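Hypothetical protein CG14615-PA (Drosophila melanogaster, PDB 1SQH) is of unknown function but, belonging to the acetyltransferase clan, may transfer acyl groups to glycine. Local coordinates at residues Q42-W45 / D46-S50; P12-D15 / S16-D19; K136-A139 / V140-G143; S97-D101 / G102-L106. All coordinates share one frame; numbering follows the deposited sequence.

Contact 1. Residues Q42-W45 / D46-S50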
loop_
_atom_site.group_PDB
_atom_site.type_symbol
_atom_site.label_atom_id
_atom_site.label_comp_id
_atom_site.label_asym_id
_atom_site.label_seq_id
_atom_site.Cartn_x
_atom_site.Cartn_y
_atom_site.Cartn_z
ATOM N N GLN A 42 1.081 -3.138 -8.704
ATOM C CA GLN A 42 0.021 -2.715 -9.610
ATOM C C GLN A 42 -0.003 -3.544 -10.884
ATOM O O GLN A 42 -1.054 -4.045 -11.285
ATOM C CB GLN A 42 0.164 -1.241 -9.971
ATOM C CG GLN A 42 -1.035 -0.713 -10.769
ATOM C CD GLN A 42 -2.349 -0.965 -10.039
ATOM O OE1 GLN A 42 -2.593 -0.396 -8.976
ATOM N NE2 GLN A 42 -3.188 -1.835 -10.596
ATOM N N ARG A 43 1.152 -3.693 -11.523
ATOM C CA ARG A 43 1.213 -4.475 -12.745
ATOM C C ARG A 43 0.829 -5.934 -12.487
ATOM O O ARG A 43 0.275 -6.593 -13.373
ATOM C CB ARG A 43 2.604 -4.373 -13.371
ATOM C CG ARG A 43 2.882 -2.979 -13.910
ATOM C CD ARG A 43 1.844 -2.574 -14.961
ATOM N NE ARG A 43 2.086 -3.226 -16.249
ATOM C CZ ARG A 43 1.148 -3.446 -17.169
ATOM N NH1 ARG A 43 -0.109 -3.076 -16.942
ATOM N NH2 ARG A 43 1.472 -4.022 -18.319
ATOM N N LYS A 44 1.110 -6.442 -11.287
ATOM C CA LYS A 44 0.730 -7.813 -10.970
ATOM C C LYS A 44 -0.793 -7.900 -11.018
ATOM O O LYS A 44 -1.355 -8.819 -11.636
ATOM C CB LYS A 44 1.212 -8.214 -9.578
ATOM C CG LYS A 44 0.768 -9.626 -9.172
ATOM C CD LYS A 44 1.357 -10.068 -7.833
ATOM C CE LYS A 44 0.857 -9.207 -6.689
ATOM N NZ LYS A 44 1.350 -9.718 -5.381
ATOM N N TRP A 45 -1.454 -6.934 -10.369
ATOM C CA TRP A 45 -2.913 -6.888 -10.347
ATOM C C TRP A 45 -3.470 -6.682 -11.756
ATOM O O TRP A 45 -4.447 -7.335 -12.144
ATOM C CB TRP A 45 -3.422 -5.752 -9.447
ATOM C CG TRP A 45 -3.361 -6.042 -7.970
ATOM C CD1 TRP A 45 -3.269 -7.269 -7.368
ATOM C CD2 TRP A 45 -3.442 -5.079 -6.909
ATOM N NE1 TRP A 45 -3.288 -7.127 -6.001
ATOM C CE2 TRP A 45 -3.393 -5.797 -5.691
ATOM C CE3 TRP A 45 -3.557 -3.679 -6.871
ATOM C CZ2 TRP A 45 -3.454 -5.159 -4.444
ATOM C CZ3 TRP A 45 -3.619 -3.046 -5.631
ATOM C CH2 TRP A 45 -3.567 -3.790 -4.434
ATOM N N ASP A 46 -2.859 -5.764 -12.507
ATOM C CA ASP A 46 -3.292 -5.476 -13.874
ATOM C C ASP A 46 -3.391 -6.787 -14.652
ATOM O O ASP A 46 -4.389 -7.055 -15.316
ATOM C CB ASP A 46 -2.296 -4.547 -14.589
ATOM C CG ASP A 46 -2.388 -3.087 -14.125
ATOM O OD1 ASP A 46 -3.345 -2.730 -13.409
ATOM O OD2 ASP A 46 -1.501 -2.285 -14.502
ATOM N N ARG A 47 -2.343 -7.596 -14.566
ATOM C CA ARG A 47 -2.305 -8.881 -15.258
ATOM C C ARG A 47 -3.473 -9.780 -14.831
ATOM O O ARG A 47 -4.209 -10.296 -15.674
ATOM C CB ARG A 47 -0.988 -9.586 -14.948
ATOM C CG ARG A 47 -0.702 -10.817 -15.785
ATOM C CD ARG A 47 -0.134 -10.426 -17.136
ATOM N NE ARG A 47 0.372 -11.586 -17.863
ATOM C CZ ARG A 47 0.930 -11.525 -19.066
ATOM N NH1 ARG A 47 1.363 -12.634 -19.655
ATOM N NH2 ARG A 47 1.054 -10.353 -19.681
ATOM N N GLN A 48 -3.642 -9.955 -13.520
ATOM C CA GLN A 48 -4.710 -10.800 -12.982
ATOM C C GLN A 48 -6.107 -10.322 -13.386
ATOM O O GLN A 48 -6.885 -11.071 -13.972
ATOM C CB GLN A 48 -4.633 -10.844 -11.456
ATOM C CG GLN A 48 -3.287 -11.242 -10.874
ATOM C CD GLN A 48 -3.262 -11.087 -9.360
ATOM O OE1 GLN A 48 -4.063 -11.698 -8.649
ATOM N NE2 GLN A 48 -2.347 -10.261 -8.864
ATOM N N LEU A 49 -6.424 -9.077 -13.049
ATOM C CA LEU A 49 -7.719 -8.494 -13.370
ATOM C C LEU A 49 -8.020 -8.608 -14.859
ATOM O O LEU A 49 -9.187 -8.679 -15.264
ATOM C CB LEU A 49 -7.753 -7.021 -12.953
ATOM C CG LEU A 49 -7.607 -6.748 -11.454
ATOM C CD1 LEU A 49 -7.620 -5.258 -11.193
ATOM C CD2 LEU A 49 -8.732 -7.435 -10.709
ATOM N N SER A 50 -6.960 -8.618 -15.666
ATOM C CA SER A 50 -7.092 -8.743 -17.110
ATOM C C SER A 50 -7.581 -10.156 -17.444
ATOM O O SER A 50 -8.628 -10.330 -18.076
ATOM C CB SER A 50 -5.742 -8.490 -17.783
ATOM O OG SER A 50 -5.832 -8.677 -19.183
#
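The carbonyl oxygen of Lys-44 is gripped twice by Gln-48. Gln-48 N gives Lys-44 O the regular helical bond at 3.2 Å, and the amide nitrogen adds a weak one, Gln-48 NE2 to Lys-44 O at 3.3 Å. The glutamine tail lies alongside the lysine chain, pointing the same way, so that NE2 rests 3.2 Å from Lys-44 CG. The same NE2 also stands in plane at the edge of the indole, 3.5 Å from Trp-45 CD1. On the other side of the helix, Asp-46 reaches back with both oxygens. Its CG is anti to the carbonyl carbon and beside the backbone N (chi1 -75°), which turns the carboxylate toward the preceding turn. There Gln-42 NE2 meets Asp-46 OD1 from above the carboxylate plane at 3.0 Å, while Arg-43 NH1 makes a salt bridge to Asp-46 OD2 at 2.9 Å, on its anti side and within the guanidinium plane. With an alanine here, Arg-43 would probably lose its partner within the helix, keeping the salt bridge from NE to Asp-19, and Gln-42 NE2 would be left with Leu-64 O. Trp-45 and Leu-49 lie on the buried side against helix 199-208, the indole NE1 bonding Asn-209, while Lys-44 and Arg-43 have the reach to meet Glu-264 and Asp-19. A neutral amide and a guanidinium share one carboxylate, which probably keeps Asp-46 ionised and ties three side chains of adjacent turns together.

Contact 2. Residues P12-D15 / S16-D19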
loop_
_atom_site.group_PDB
_atom_site.type_symbol
_atom_site.label_atom_id
_atom_site.label_comp_id
_atom_site.label_asym_id
_atom_site.label_seq_id
_atom_site.Cartn_x
_atom_site.Cartn_y
_atom_site.Cartn_z
ATOM N N PRO A 12 -0.792 10.550 -19.263
ATOM C CA PRO A 12 -0.991 9.146 -18.898
ATOM C C PRO A 12 -0.031 8.191 -19.596
ATOM O O PRO A 12 0.066 8.175 -20.824
ATOM C CB PRO A 12 -2.444 8.899 -19.289
ATOM C CG PRO A 12 -2.619 9.784 -20.495
ATOM C CD PRO A 12 -1.936 11.060 -20.044
ATOM N N LEU A 13 0.688 7.397 -18.810
ATOM C CA LEU A 13 1.616 6.435 -19.383
ATOM C C LEU A 13 0.839 5.224 -19.856
ATOM O O LEU A 13 -0.153 4.837 -19.247
ATOM C CB LEU A 13 2.658 5.997 -18.354
ATOM C CG LEU A 13 3.838 6.932 -18.104
ATOM C CD1 LEU A 13 3.329 8.235 -17.535
ATOM C CD2 LEU A 13 4.821 6.279 -17.138
ATOM N N SER A 14 1.286 4.643 -20.959
ATOM C CA SER A 14 0.648 3.453 -21.505
ATOM C C SER A 14 1.096 2.299 -20.622
ATOM O O SER A 14 1.964 2.476 -19.766
ATOM C CB SER A 14 1.123 3.213 -22.938
ATOM O OG SER A 14 2.531 3.045 -22.971
ATOM N N ASP A 15 0.511 1.126 -20.818
ATOM C CA ASP A 15 0.891 -0.038 -20.022
ATOM C C ASP A 15 2.363 -0.363 -20.275
ATOM O O ASP A 15 3.105 -0.719 -19.359
ATOM C CB ASP A 15 -0.007 -1.230 -20.381
ATOM C CG ASP A 15 -1.323 -1.224 -19.610
ATOM O OD1 ASP A 15 -1.733 -0.146 -19.104
ATOM O OD2 ASP A 15 -1.960 -2.299 -19.511
ATOM N N SER A 16 2.780 -0.204 -21.526
ATOM C CA SER A 16 4.162 -0.471 -21.925
ATOM C C SER A 16 5.137 0.463 -21.219
ATOM O O SER A 16 6.243 0.064 -20.848
ATOM C CB SER A 16 4.306 -0.306 -23.439
ATOM O OG SER A 16 5.640 -0.001 -23.789
ATOM N N GLU A 17 4.718 1.710 -21.042
ATOM C CA GLU A 17 5.538 2.711 -20.382
ATOM C C GLU A 17 5.650 2.465 -18.885
ATOM O O GLU A 17 6.715 2.684 -18.290
ATOM C CB GLU A 17 4.964 4.102 -20.648
ATOM C CG GLU A 17 5.428 4.695 -21.959
ATOM C CD GLU A 17 4.680 5.962 -22.312
ATOM O OE1 GLU A 17 5.292 6.852 -22.941
ATOM O OE2 GLU A 17 3.476 6.055 -21.968
ATOM N N VAL A 18 4.558 2.012 -18.275
ATOM C CA VAL A 18 4.563 1.725 -16.844
ATOM C C VAL A 18 5.573 0.605 -16.656
ATOM O O VAL A 18 6.411 0.658 -15.767
ATOM C CB VAL A 18 3.170 1.265 -16.346
ATOM C CG1 VAL A 18 3.166 1.112 -14.829
ATOM C CG2 VAL A 18 2.127 2.285 -16.760
ATOM N N ASP A 19 5.498 -0.401 -17.518
ATOM C CA ASP A 19 6.430 -1.509 -17.438
ATOM C C ASP A 19 7.868 -0.999 -17.455
ATOM O O ASP A 19 8.705 -1.469 -16.677
ATOM C CB ASP A 19 6.173 -2.493 -18.580
ATOM C CG ASP A 19 5.054 -3.472 -18.254
ATOM O OD1 ASP A 19 4.366 -3.917 -19.196
ATOM O OD2 ASP A 19 4.865 -3.804 -17.056
#
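Glu-17 folds back over Ser-14 along its whole length. Its CB lies 3.5 Å from Ser-14 O, with Leu-13 CB on hand at 3.8 Å. CG sits beside the backbone N (chi1 -85°), and from there the chain runs extended past the serine hydroxyl, with Glu-17 CG 3.5 Å from Ser-14 OG and CD only a little farther. At the tip, OE2 turns its anti lone pair to the serine backbone, accepting from Ser-14 N at 2.8 Å in a nearly straight bond (166°), while OE1 goes to a salt bridge with Arg-11. The return bond comes from the helix: Glu-17 N donates to Ser-14 OG at 3.2 Å, because the hydroxyl stands between its own backbone N and carbonyl carbon (chi1 59°). These reciprocal bonds make a capping box, with Ser-14 the N-cap of helix 15-29 just after strand 10-12. Serine suits the place because its oxygen is on a short arm, glutamate because its carboxylate can reach back one turn, and its negative charge is probably welcome at a helix start. Ser-14 O begins the regular bonding, receiving Val-18 N at 3.0 Å. Leu-13, just before the cap, touches Val-18, CB to CG2 at 4.1 Å, the pairing of a hydrophobic staple. Both face strand 67-71, Leu-13 on Thr-70 and Val-18 on Phe-68, while Asp-15 in the first turn is paired with Arg-56.

Contact 3. Residues K136-A139 / V140-G143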
loop_
_atom_site.group_PDB
_atom_site.type_symbol
_atom_site.label_atom_id
_atom_site.label_comp_id
_atom_site.label_asym_id
_atom_site.label_seq_id
_atom_site.Cartn_x
_atom_site.Cartn_y
_atom_site.Cartn_z
ATOM N N LYS A 136 2.945 20.183 1.490
ATOM C CA LYS A 136 1.929 20.683 2.406
ATOM C C LYS A 136 1.682 22.166 2.131
ATOM O O LYS A 136 0.547 22.641 2.233
ATOM C CB LYS A 136 2.354 20.461 3.860
ATOM C CG LYS A 136 2.470 18.979 4.249
ATOM C CD LYS A 136 3.071 18.797 5.640
ATOM C CE LYS A 136 3.390 17.325 5.932
ATOM N NZ LYS A 136 3.979 17.122 7.292
ATOM N N GLU A 137 2.743 22.887 1.773
ATOM C CA GLU A 137 2.641 24.314 1.456
ATOM C C GLU A 137 1.754 24.458 0.222
ATOM O O GLU A 137 0.860 25.308 0.165
ATOM C CB GLU A 137 4.028 24.892 1.170
ATOM C CG GLU A 137 4.984 24.869 2.361
ATOM C CD GLU A 137 6.407 25.263 1.973
ATOM O OE1 GLU A 137 6.588 26.365 1.401
ATOM O OE2 GLU A 137 7.345 24.468 2.233
ATOM N N LEU A 138 2.002 23.601 -0.760
ATOM C CA LEU A 138 1.228 23.589 -1.990
ATOM C C LEU A 138 -0.243 23.351 -1.667
ATOM O O LEU A 138 -1.115 24.068 -2.149
ATOM C CB LEU A 138 1.749 22.486 -2.918
ATOM C CG LEU A 138 1.012 22.223 -4.230
ATOM C CD1 LEU A 138 0.785 23.535 -4.980
ATOM C CD2 LEU A 138 1.832 21.257 -5.069
ATOM N N ALA A 139 -0.517 22.344 -0.844
ATOM C CA ALA A 139 -1.894 22.028 -0.465
ATOM C C ALA A 139 -2.597 23.270 0.065
ATOM O O ALA A 139 -3.758 23.530 -0.263
ATOM C CB ALA A 139 -1.911 20.938 0.596
ATOM N N VAL A 140 -1.884 24.028 0.892
ATOM C CA VAL A 140 -2.426 25.246 1.476
ATOM C C VAL A 140 -2.623 26.310 0.401
ATOM O O VAL A 140 -3.648 26.998 0.381
ATOM C CB VAL A 140 -1.496 25.793 2.575
ATOM C CG1 VAL A 140 -2.037 27.113 3.115
ATOM C CG2 VAL A 140 -1.382 24.772 3.695
ATOM N N SER A 141 -1.653 26.427 -0.501
ATOM C CA SER A 141 -1.742 27.410 -1.575
ATOM C C SER A 141 -2.916 27.095 -2.500
ATOM O O SER A 141 -3.273 27.902 -3.362
ATOM C CB SER A 141 -0.452 27.431 -2.402
ATOM O OG SER A 141 -0.541 26.527 -3.492
ATOM N N ARG A 142 -3.514 25.922 -2.327
ATOM C CA ARG A 142 -4.635 25.530 -3.166
ATOM C C ARG A 142 -5.948 25.461 -2.413
ATOM O O ARG A 142 -6.930 24.924 -2.923
ATOM C CB ARG A 142 -4.354 24.188 -3.833
ATOM C CG ARG A 142 -3.070 24.170 -4.642
ATOM C CD ARG A 142 -2.958 25.401 -5.534
ATOM N NE ARG A 142 -2.270 25.100 -6.783
ATOM C CZ ARG A 142 -2.718 24.226 -7.680
ATOM N NH1 ARG A 142 -2.029 24.009 -8.790
ATOM N NH2 ARG A 142 -3.856 23.573 -7.471
ATOM N N GLY A 143 -5.962 25.993 -1.196
ATOM C CA GLY A 143 -7.191 26.004 -0.422
ATOM C C GLY A 143 -7.315 25.109 0.798
ATOM O O GLY A 143 -8.278 25.251 1.555
#
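The last regular turn of helix 129-141 is closed by Val-140 N bonding Lys-136 O at 3.1 Å and Ser-141 N bonding Glu-137 O at 2.8 Å. Ser-141 also bends its hydroxyl back: OG donates to Leu-138 O at 2.9 Å, in the carbonyl plane and on a lone pair, which suits a short polar side chain where the helix runs out. The chain then leaves through a Schellman motif, in which Gly-143 N bonds Val-140 O and Val-144 N bonds Ala-139 O. Gly-143 is its C-prime residue, at phi 110°, where any CB would jam against the preceding carbonyl oxygen. Leu-138 and Arg-142 lie side by side, pointing the same way. Leu-138 CD1 is 3.6 Å from Ser-141 OG and 3.9 Å from Arg-142 NE; bends at chi2 and chi3 lay the arginine's CG and NE along that methyl. Its NH1 makes a weak bond to Glu-111 O, and both side chains touch Trp-118. Were Arg-142 replaced by an alanine, Leu-138 CD1 would probably lose this cover and Glu-111 O that weak donor. Ala-139, small enough for the inner side, packs on Leu-299, and Lys-136 reaches out to Glu-295 on the same strand, 289-299.

Contact 4. Residues S97-D101 / G102-L106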
loop_
_atom_site.group_PDB
_atom_site.type_symbol
_atom_site.label_atom_id
_atom_site.label_comp_id
_atom_site.label_asym_id
_atom_site.label_seq_id
_atom_site.Cartn_x
_atom_site.Cartn_y
_atom_site.Cartn_z
ATOM N N SER A 97 10.631 11.078 -7.931
ATOM C CA SER A 97 11.559 11.481 -8.973
ATOM C C SER A 97 12.893 11.577 -8.266
ATOM O O SER A 97 12.939 11.900 -7.076
ATOM C CB SER A 97 11.196 12.847 -9.566
ATOM O OG SER A 97 12.179 13.221 -10.523
ATOM N N TRP A 98 13.976 11.281 -8.971
ATOM C CA TRP A 98 15.277 11.363 -8.336
ATOM C C TRP A 98 16.154 12.455 -8.921
ATOM O O TRP A 98 17.378 12.367 -8.871
ATOM C CB TRP A 98 15.988 10.002 -8.375
ATOM C CG TRP A 98 16.235 9.418 -9.738
ATOM C CD1 TRP A 98 17.166 9.818 -10.648
ATOM C CD2 TRP A 98 15.576 8.282 -10.308
ATOM N NE1 TRP A 98 17.134 9.000 -11.751
ATOM C CE2 TRP A 98 16.166 8.049 -11.569
ATOM C CE3 TRP A 98 14.543 7.435 -9.871
ATOM C CZ2 TRP A 98 15.757 7.000 -12.405
ATOM C CZ3 TRP A 98 14.138 6.387 -10.706
ATOM C CH2 TRP A 98 14.748 6.185 -11.960
ATOM N N GLN A 99 15.523 13.488 -9.467
ATOM C CA GLN A 99 16.268 14.605 -10.024
ATOM C C GLN A 99 17.042 15.211 -8.849
ATOM O O GLN A 99 16.450 15.644 -7.864
ATOM C CB GLN A 99 15.311 15.628 -10.639
ATOM C CG GLN A 99 16.005 16.627 -11.548
ATOM C CD GLN A 99 15.031 17.497 -12.311
ATOM O OE1 GLN A 99 15.432 18.250 -13.190
ATOM N NE2 GLN A 99 13.744 17.400 -11.977
ATOM N N PRO A 100 18.382 15.232 -8.944
ATOM C CA PRO A 100 19.370 15.730 -7.978
ATOM C C PRO A 100 19.249 17.097 -7.304
ATOM O O PRO A 100 19.960 17.352 -6.329
ATOM C CB PRO A 100 20.687 15.603 -8.745
ATOM C CG PRO A 100 20.449 14.415 -9.609
ATOM C CD PRO A 100 19.063 14.706 -10.140
ATOM N N ASP A 101 18.383 17.984 -7.775
ATOM C CA ASP A 101 18.314 19.289 -7.114
ATOM C C ASP A 101 16.926 19.912 -7.033
ATOM O O ASP A 101 16.519 20.671 -7.915
ATOM C CB ASP A 101 19.285 20.258 -7.799
ATOM C CG ASP A 101 19.224 21.658 -7.218
ATOM O OD1 ASP A 101 18.377 22.461 -7.675
ATOM O OD2 ASP A 101 20.022 21.950 -6.299
ATOM N N GLY A 102 16.207 19.593 -5.961
ATOM C CA GLY A 102 14.870 20.129 -5.779
ATOM C C GLY A 102 13.822 19.424 -6.622
ATOM O O GLY A 102 12.625 19.693 -6.491
ATOM N N ALA A 103 14.267 18.524 -7.493
ATOM C CA ALA A 103 13.356 17.782 -8.349
ATOM C C ALA A 103 12.364 18.732 -9.022
ATOM O O ALA A 103 11.147 18.598 -8.862
ATOM C CB ALA A 103 12.612 16.735 -7.526
ATOM N N ALA A 104 12.897 19.688 -9.777
ATOM C CA ALA A 104 12.077 20.677 -10.474
ATOM C C ALA A 104 10.961 20.042 -11.315
ATOM O O ALA A 104 9.780 20.401 -11.188
ATOM C CB ALA A 104 12.970 21.540 -11.356
ATOM N N GLU A 105 11.343 19.095 -12.167
ATOM C CA GLU A 105 10.396 18.414 -13.040
ATOM C C GLU A 105 9.174 17.901 -12.289
ATOM O O GLU A 105 8.044 18.066 -12.743
ATOM C CB GLU A 105 11.088 17.254 -13.753
ATOM C CG GLU A 105 10.189 16.474 -14.691
ATOM C CD GLU A 105 10.971 15.516 -15.562
ATOM O OE1 GLU A 105 11.616 15.992 -16.523
ATOM O OE2 GLU A 105 10.952 14.296 -15.284
ATOM N N LEU A 106 9.407 17.282 -11.138
ATOM C CA LEU A 106 8.319 16.746 -10.333
ATOM C C LEU A 106 7.371 17.844 -9.849
ATOM O O LEU A 106 6.165 17.773 -10.081
ATOM C CB LEU A 106 8.873 15.987 -9.123
ATOM C CG LEU A 106 7.855 15.582 -8.042
ATOM C CD1 LEU A 106 6.853 14.598 -8.613
ATOM C CD2 LEU A 106 8.585 14.974 -6.851
HETATM O O HOH W 1 11.712 15.920 -10.754
HETATM O O HOH W 2 15.588 20.220 -10.385
#
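Ser-97 CB and Leu-106 CB lie 3.9 Å apart, and a water joins the same two residues. Water 1 bonds Ser-97 OG at 2.7 Å and accepts from Leu-106 N, also at 2.7 Å. The serine hydroxyl is placed for this by standing opposite its own backbone N (chi1 177°). A second water bridges the far side of the turn, donating to Asp-101 O at 2.7 Å and accepting from Ala-104 N at 2.8 Å. Between the two bridges the aliphatic part of Gln-99 covers the turn: CB lies 3.7 Å from Ala-103 CA, and the extended chain brings its end beside the backbone of Ala-104 and Glu-105. Gly-102 shapes the turn that brings the ends together: its phi is positive (78°), and a CB on it would come within 2.6 Å of Asp-101 O. Ala-103, the N-cap, follows with a second positive phi (48°), a left-handed conformation that a small side chain tolerates better than a bulky or branched one. In the next shell Thr-81 OG1 bonds both Ser-97 OG and Glu-105 OE2, joining loop and helix through a third residue, while Trp-79 of helix 76-79 lies against Gln-99, Pro-100 and Glu-105. The whole links strand 91-96 to helix 104-112. Ala-103 has no side-chain oxygen, and waters accept from Ala-104 N and Leu-106 N. Solvent thus takes two amide hydrogens of the first helical turn, and the helix start probably orients these waters with their oxygens toward the amides.

All four contacts lie at or along helices, and their chemistry follows their place. Contacts 1, 3 and 4 are partly buried, and contact 2 is on the surface. Contact 1, mid-helix, links charged and amide side chains. Contacts 2 and 4 begin helices in different ways, contact 2 by direct side-chain capping and contact 4 with the help of waters. Contact 3 ends a helix by a backbone motif. Contacts 1 and 2 sit on successive helices and touch: Arg-43 NE forms a salt bridge with Asp-19 OD2 at 3.0 Å. Contacts 3 and 4, their nearest atoms about 7 Å apart, are joined through helix 104-112, which contact 4 starts and on whose Leu-110 the Leu-138 of contact 3 packs.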